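Local coordinates for protein lysine cyclodeaminase (Streptomyces pristinaespiralis, PDB 5YU3) that catalyses the cyclodeamination of L-lysine with bound NAD, probably yielding L-pipecolate and ammonia, and also recognises L-ornithine and L-2,4-diaminobutyric acid, at residues W4-R9 / V314-A319; D29-G34 / D308-E313; T152-L157 / A184-S189. All coordinates share one frame; numbering follows the deposited sequence.

Interaction 1: W4-R9 / V314-A319; sequences WVLGRR and VFLEAA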
# COMPACT_ATOMS: atom_id res chain seq x y z
N TRP A 4 15.49 -8.55 2.60
CA TRP A 4 15.50 -9.54 3.68
C TRP A 4 14.08 -10.07 3.83
O TRP A 4 13.18 -9.32 4.23
CB TRP A 4 16.00 -8.88 4.96
CG TRP A 4 16.18 -9.77 6.15
CD1 TRP A 4 16.30 -11.13 6.17
CD2 TRP A 4 16.27 -9.33 7.51
NE1 TRP A 4 16.46 -11.56 7.47
CE2 TRP A 4 16.43 -10.48 8.31
CE3 TRP A 4 16.20 -8.08 8.13
CZ2 TRP A 4 16.56 -10.42 9.69
CZ3 TRP A 4 16.32 -8.01 9.51
CH2 TRP A 4 16.50 -9.18 10.28
N VAL A 5 13.86 -11.34 3.50
CA VAL A 5 12.54 -11.95 3.60
C VAL A 5 12.56 -12.88 4.80
O VAL A 5 13.39 -13.79 4.88
CB VAL A 5 12.16 -12.72 2.33
CG1 VAL A 5 10.82 -13.41 2.52
CG2 VAL A 5 12.09 -11.78 1.13
N LEU A 6 11.63 -12.66 5.73
CA LEU A 6 11.38 -13.61 6.81
C LEU A 6 10.25 -14.54 6.37
O LEU A 6 9.09 -14.13 6.31
CB LEU A 6 11.02 -12.88 8.10
CG LEU A 6 12.08 -11.97 8.71
CD1 LEU A 6 11.61 -11.49 10.08
CD2 LEU A 6 13.42 -12.70 8.82
N GLY A 7 10.58 -15.79 6.07
CA GLY A 7 9.54 -16.75 5.76
C GLY A 7 8.68 -17.05 6.98
O GLY A 7 9.05 -16.75 8.12
N ARG A 8 7.51 -17.64 6.73
CA ARG A 8 6.66 -18.12 7.83
C ARG A 8 7.46 -19.01 8.78
O ARG A 8 7.21 -19.01 10.00
CB ARG A 8 5.44 -18.88 7.28
CG ARG A 8 5.79 -20.08 6.39
CD ARG A 8 4.56 -20.90 5.97
NE ARG A 8 3.60 -20.10 5.21
CZ ARG A 8 3.10 -20.42 4.02
NH1 ARG A 8 3.46 -21.55 3.41
NH2 ARG A 8 2.24 -19.60 3.43
N ARG A 9 8.41 -19.77 8.25
CA ARG A 9 9.25 -20.62 9.09
C ARG A 9 10.12 -19.78 10.01
O ARG A 9 10.25 -20.09 11.21
CB ARG A 9 10.09 -21.54 8.19
CG ARG A 9 11.32 -22.12 8.86
CD ARG A 9 10.97 -23.31 9.73
NE ARG A 9 12.16 -23.96 10.28
CZ ARG A 9 12.12 -24.92 11.20
NH1 ARG A 9 10.94 -25.34 11.66
NH2 ARG A 9 13.24 -25.45 11.66
N VAL A 314 10.54 -5.50 16.66
CA VAL A 314 10.83 -6.55 17.64
C VAL A 314 11.20 -7.85 16.93
O VAL A 314 12.15 -8.54 17.33
CB VAL A 314 9.63 -6.74 18.59
CG1 VAL A 314 9.85 -7.99 19.45
CG2 VAL A 314 9.46 -5.50 19.46
N PHE A 315 10.45 -8.20 15.88
CA PHE A 315 10.77 -9.40 15.11
C PHE A 315 12.12 -9.28 14.40
O PHE A 315 12.90 -10.23 14.38
CB PHE A 315 9.67 -9.68 14.09
CG PHE A 315 8.53 -10.48 14.64
CD1 PHE A 315 8.60 -11.87 14.69
CD2 PHE A 315 7.41 -9.85 15.14
CE1 PHE A 315 7.54 -12.61 15.20
CE2 PHE A 315 6.35 -10.59 15.66
CZ PHE A 315 6.42 -11.97 15.69
N LEU A 316 12.40 -8.12 13.79
CA LEU A 316 13.65 -7.99 13.06
C LEU A 316 14.86 -8.01 13.99
O LEU A 316 15.92 -8.52 13.61
CB LEU A 316 13.66 -6.69 12.24
CG LEU A 316 12.64 -6.63 11.11
CD1 LEU A 316 12.85 -5.37 10.29
CD2 LEU A 316 12.69 -7.88 10.23
N GLU A 317 14.72 -7.46 15.20
CA GLU A 317 15.80 -7.54 16.18
C GLU A 317 16.11 -9.00 16.52
O GLU A 317 17.28 -9.41 16.54
CB GLU A 317 15.44 -6.75 17.44
CG GLU A 317 15.50 -5.24 17.25
CD GLU A 317 15.00 -4.49 18.47
OE1 GLU A 317 14.71 -5.14 19.48
OE2 GLU A 317 14.90 -3.24 18.39
N ALA A 318 15.07 -9.79 16.80
CA ALA A 318 15.28 -11.20 17.13
C ALA A 318 15.81 -11.97 15.93
O ALA A 318 16.69 -12.82 16.07
CB ALA A 318 13.98 -11.82 17.64
N ALA A 319 15.28 -11.68 14.73
CA ALA A 319 15.73 -12.38 13.53
C ALA A 319 17.17 -12.02 13.18
O ALA A 319 17.95 -12.88 12.76
CB ALA A 319 14.80 -12.07 12.36
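Helix 305-321 packs across the mixed beta-sheet of this ornithine cyclodeaminase/mu-crystallin fold where Trp4 and Leu6, on strand 3-6, meet Leu316 and Ala319. The short segments run nearly at right angles, their axes 10.9 Å apart and crossing at 100°. In Trp4, CG lies anti to the backbone N (chi1 -175°), which sends the six-membered ring out toward the helix. Leu316 lays its CD2 methyl over one face of that ring, a CH-pi contact with CD2 4.2 Å from the centroid. Other atoms of the six-membered ring touch the helix too: Trp4 CZ2 is 3.6 Å from Ala319 CB, and Trp4 CH2 comes within 3.4 Å of Leu316 O. Leu6 fills in beside the indole, reaching with its two methyls for different partners: CD1 approaches Leu316 CD2 at 3.8 Å, while CD2 rests 3.9 Å from Ala319 CB. The small alanine thus receives both the indole and a leucine branch. The pyrrole N-H plays its part elsewhere, since Trp4 NE1 is hydrogen-bonded to Leu324 O, a bond that helps fix the ring's rotation. Between them, Val5 turns from the helix and packs on Val328 of the second subunit, so the strand serves both the core and the dimer interface. The strand's backbone bonds go to Thr109, Leu111 and Ile326, and no hydrogen bond joins it to segment 314-319; the contact between the two segments is therefore essentially apolar packing, without a directional bond to orient it.

Interaction 2: D29-G34 / D308-E313; sequences DRLTGG and DALAME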
# COMPACT_ATOMS: atom_id res chain seq x y z
N ASP A 29 5.88 -3.82 25.93
CA ASP A 29 6.80 -2.79 26.41
C ASP A 29 7.14 -1.79 25.31
O ASP A 29 7.18 -0.57 25.55
CB ASP A 29 8.09 -3.43 26.94
CG ASP A 29 7.87 -4.20 28.24
OD1 ASP A 29 6.86 -3.96 28.93
OD2 ASP A 29 8.73 -5.04 28.58
N ARG A 30 7.39 -2.27 24.09
CA ARG A 30 7.75 -1.37 23.00
C ARG A 30 6.58 -0.48 22.61
O ARG A 30 6.76 0.71 22.33
CB ARG A 30 8.24 -2.18 21.80
CG ARG A 30 9.44 -3.02 22.14
CD ARG A 30 10.67 -2.16 22.28
NE ARG A 30 11.24 -1.95 20.97
CZ ARG A 30 12.18 -2.72 20.43
NH1 ARG A 30 12.67 -3.75 21.11
NH2 ARG A 30 12.62 -2.46 19.22
N LEU A 31 5.38 -1.05 22.56
CA LEU A 31 4.19 -0.27 22.26
C LEU A 31 3.95 0.81 23.32
O LEU A 31 3.61 1.95 22.99
CB LEU A 31 2.99 -1.21 22.16
CG LEU A 31 1.72 -0.70 21.49
CD1 LEU A 31 2.06 0.13 20.26
CD2 LEU A 31 0.81 -1.89 21.13
N THR A 32 4.14 0.46 24.59
CA THR A 32 3.98 1.44 25.67
C THR A 32 4.94 2.62 25.49
O THR A 32 4.53 3.78 25.58
CB THR A 32 4.21 0.76 27.02
OG1 THR A 32 3.23 -0.26 27.20
CG2 THR A 32 4.09 1.78 28.16
N GLY A 33 6.22 2.33 25.25
CA GLY A 33 7.18 3.41 25.06
C GLY A 33 6.89 4.22 23.81
O GLY A 33 6.99 5.45 23.83
N GLY A 34 6.52 3.55 22.72
CA GLY A 34 6.24 4.25 21.48
C GLY A 34 5.02 5.15 21.58
O GLY A 34 5.02 6.26 21.06
N ASP A 308 2.30 -1.71 13.94
CA ASP A 308 2.90 -2.75 13.10
C ASP A 308 4.39 -2.51 12.90
O ASP A 308 5.18 -3.46 12.89
CB ASP A 308 2.17 -2.81 11.77
CG ASP A 308 0.70 -3.07 11.95
OD1 ASP A 308 0.38 -4.17 12.44
OD2 ASP A 308 -0.13 -2.19 11.62
N ALA A 309 4.79 -1.24 12.73
CA ALA A 309 6.21 -0.93 12.61
C ALA A 309 6.97 -1.31 13.88
O ALA A 309 8.10 -1.81 13.82
CB ALA A 309 6.41 0.55 12.29
N LEU A 310 6.36 -1.06 15.04
CA LEU A 310 7.03 -1.37 16.30
C LEU A 310 7.13 -2.88 16.52
O LEU A 310 8.19 -3.38 16.93
CB LEU A 310 6.28 -0.74 17.48
CG LEU A 310 6.43 0.77 17.65
CD1 LEU A 310 5.59 1.20 18.83
CD2 LEU A 310 7.89 1.14 17.85
N ALA A 311 6.05 -3.61 16.25
CA ALA A 311 6.12 -5.07 16.38
C ALA A 311 7.09 -5.66 15.36
O ALA A 311 7.80 -6.63 15.66
CB ALA A 311 4.74 -5.68 16.23
N MET A 312 7.12 -5.11 14.14
CA MET A 312 8.09 -5.59 13.16
C MET A 312 9.51 -5.39 13.66
O MET A 312 10.36 -6.28 13.52
CB MET A 312 7.88 -4.89 11.81
CG MET A 312 8.89 -5.33 10.74
SD MET A 312 8.23 -5.05 9.07
CE MET A 312 9.49 -5.82 8.03
N GLU A 313 9.78 -4.24 14.28
CA GLU A 313 11.12 -4.00 14.82
C GLU A 313 11.49 -5.07 15.83
O GLU A 313 12.65 -5.52 15.88
CB GLU A 313 11.19 -2.62 15.46
CG GLU A 313 12.59 -2.16 15.82
CD GLU A 313 13.46 -1.89 14.61
OE1 GLU A 313 12.91 -1.67 13.51
OE2 GLU A 313 14.71 -1.88 14.76
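Leu310 and Glu313 of helix 305-321 lean against Arg30, Leu31 and Gly34 of helix 20-39, a helix-helix packing within the ornithine cyclodeaminase/mu-crystallin fold. The segment axes come within 9.6 Å, their directions 136° apart. Followed in sequence, the second segment shows how one helix divides its sides among several neighbours. Asp308 points elsewhere, making salt bridges with Lys77 and Arg121, two residues of the pocket that holds the bound proline. Leu310 carries most of the apolar contact. Leu310 CD1 lies against the opposing helix: 3.7 Å from Arg30 O, 4.0 Å from Leu31 CD1 and 4.1 Å from Gly34 CA. The glycine matters here, because a beta carbon at Gly34 would fall about 2.6 Å from Leu310 CD1. Ala311 turns the other way, onto Leu117 of helix 115-133, and Met312 reaches Val98 and Ala110 on strands of the mixed sheet. Glu313 closes the walk. With CG anti to the backbone N (chi1 -170°) and a bend at the next bond, it presents its aliphatic part to Arg30, while its OE1 forms a salt bridge with Arg100. The charged groups of Glu313 and Arg30 are not paired: Glu313 OE2 stays 5.0 Å from Arg30 NH2, the two planes inclined by 50°, although the opposite charges probably still attract. Arg30, folded at its second and third torsions, spends NH2 on a salt bridge to Glu317, one turn beyond Glu313; at the guanidinium edge, near its plane, that same NH2 lies 3.4 Å from Glu313 CG.

Interaction 3: T152-L157 / A184-S189; sequences TQLHAL and AFTGVS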
# COMPACT_ATOMS: atom_id res chain seq x y z
N THR A 152 -5.18 -13.73 21.41
CA THR A 152 -4.15 -12.84 21.92
C THR A 152 -4.70 -11.77 22.85
O THR A 152 -3.93 -11.22 23.64
CB THR A 152 -3.36 -12.19 20.78
OG1 THR A 152 -4.27 -11.66 19.81
CG2 THR A 152 -2.43 -13.22 20.10
N GLN A 153 -6.00 -11.45 22.77
CA GLN A 153 -6.61 -10.61 23.80
C GLN A 153 -6.47 -11.27 25.16
O GLN A 153 -5.98 -10.66 26.12
CB GLN A 153 -8.08 -10.34 23.48
CG GLN A 153 -8.34 -9.48 22.23
CD GLN A 153 -7.85 -8.06 22.41
OE1 GLN A 153 -8.23 -7.37 23.36
NE2 GLN A 153 -6.98 -7.61 21.50
N LEU A 154 -6.89 -12.54 25.26
CA LEU A 154 -6.77 -13.26 26.52
C LEU A 154 -5.31 -13.39 26.94
O LEU A 154 -4.96 -13.13 28.10
CB LEU A 154 -7.42 -14.64 26.40
CG LEU A 154 -7.06 -15.59 27.55
CD1 LEU A 154 -7.50 -15.01 28.88
CD2 LEU A 154 -7.70 -16.93 27.35
N HIS A 155 -4.42 -13.72 26.00
CA HIS A 155 -3.03 -13.93 26.36
C HIS A 155 -2.40 -12.64 26.88
O HIS A 155 -1.84 -12.62 27.98
CB HIS A 155 -2.25 -14.47 25.15
CG HIS A 155 -0.80 -14.69 25.45
ND1 HIS A 155 0.20 -14.52 24.51
CD2 HIS A 155 -0.18 -15.07 26.59
CE1 HIS A 155 1.37 -14.79 25.06
NE2 HIS A 155 1.17 -15.12 26.33
N ALA A 156 -2.50 -11.55 26.12
CA ALA A 156 -1.90 -10.28 26.55
C ALA A 156 -2.47 -9.82 27.88
O ALA A 156 -1.73 -9.39 28.77
CB ALA A 156 -2.11 -9.20 25.48
N LEU A 157 -3.80 -9.85 28.03
CA LEU A 157 -4.39 -9.35 29.27
C LEU A 157 -3.98 -10.20 30.46
O LEU A 157 -3.78 -9.67 31.56
CB LEU A 157 -5.92 -9.29 29.15
CG LEU A 157 -6.36 -8.23 28.13
CD1 LEU A 157 -7.84 -8.37 27.81
CD2 LEU A 157 -6.02 -6.83 28.63
N ALA A 184 -5.78 -22.78 26.44
CA ALA A 184 -5.33 -23.58 27.58
C ALA A 184 -3.96 -23.15 28.09
O ALA A 184 -3.74 -23.10 29.31
CB ALA A 184 -5.31 -25.06 27.19
N PHE A 185 -3.04 -22.82 27.18
CA PHE A 185 -1.66 -22.53 27.59
C PHE A 185 -1.57 -21.35 28.54
O PHE A 185 -0.61 -21.26 29.31
CB PHE A 185 -0.78 -22.28 26.35
CG PHE A 185 -0.92 -20.89 25.75
CD1 PHE A 185 -1.91 -20.62 24.82
CD2 PHE A 185 -0.04 -19.86 26.11
CE1 PHE A 185 -2.04 -19.34 24.26
CE2 PHE A 185 -0.18 -18.58 25.56
CZ PHE A 185 -1.17 -18.33 24.63
N THR A 186 -2.57 -20.45 28.52
CA THR A 186 -2.53 -19.27 29.38
C THR A 186 -2.81 -19.59 30.83
O THR A 186 -2.50 -18.78 31.71
CB THR A 186 -3.56 -18.23 28.93
OG1 THR A 186 -4.87 -18.77 29.11
CG2 THR A 186 -3.35 -17.87 27.46
N GLY A 187 -3.43 -20.74 31.10
CA GLY A 187 -3.81 -21.09 32.46
C GLY A 187 -5.05 -20.38 32.97
O GLY A 187 -5.39 -20.55 34.15
N VAL A 188 -5.72 -19.59 32.15
CA VAL A 188 -6.95 -18.91 32.55
C VAL A 188 -8.12 -19.83 32.23
O VAL A 188 -8.33 -20.21 31.07
CB VAL A 188 -7.10 -17.55 31.84
CG1 VAL A 188 -8.43 -16.89 32.23
CG2 VAL A 188 -5.93 -16.64 32.17
N SER A 189 -8.90 -20.21 33.25
CA SER A 189 -10.00 -21.12 33.00
C SER A 189 -11.07 -20.43 32.16
O SER A 189 -11.36 -19.25 32.34
CB SER A 189 -10.60 -21.62 34.32
OG SER A 189 -11.11 -20.53 35.06
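His155 and Phe185 form a T-shaped pair in the Rossmann-type NAD-binding domain: the edge of Phe185 points at a face of His155, CE2 sitting 3.6 Å above the imidazole plane and displaced toward its rim. The centroids are 5.0 Å apart and the planes meet at 67°, with His155 NE2 in plane at the Phe185 edge. Phe185 in turn carries the Thr186 CG2 methyl over the centre of one face, and Arg20 makes a cation-pi contact with it. Both imidazole nitrogens are engaged, NE2 with Asp21 OD1 and ND1 with Tyr341 OH of the second subunit, which probably holds the imidazole in this orientation. With an alanine in place of His155, the Phe185 edge would probably lose the face it rests on, and Asp21 and Tyr341 of the second subunit their shared partner. Beside the rings, Leu154 of helix 148-160 reaches the loop leading into edge strand 189-192. Leu154 CD1 lies 3.9 Å from Val188 CB, and Leu154 CD2 3.8 Å from Thr186 OG1. That hydroxyl is also hydrogen-bonded to Ala183 O, and it shapes the loop as an ST turn: Val188 N donates to Thr186 OG1 at 3.3 Å, with an N-H...O angle of 168°.

How the interactions relate
The three contacts illustrate how residues far apart in sequence assemble one fold. Along the chain the first partners of interactions 1, 2 and 3 come in that order and the second in reverse, so each contact encloses the next. Interactions 1 and 2, centred 15 Å apart, share helix 305-321 and touch through Glu317 and Arg30; together they set that helix between the mixed sheet and helix 20-39. Interaction 3 lies in the parallel-sheet NAD domain, centre to centre about 25 Å from interaction 1 and 21 Å from interaction 2. Helix 20-39 spans the gap, its beginning (Arg20, Asp21) meeting interaction 3. Interactions 1 and 3 both reach the second subunit, so both domains contribute to the dimer interface.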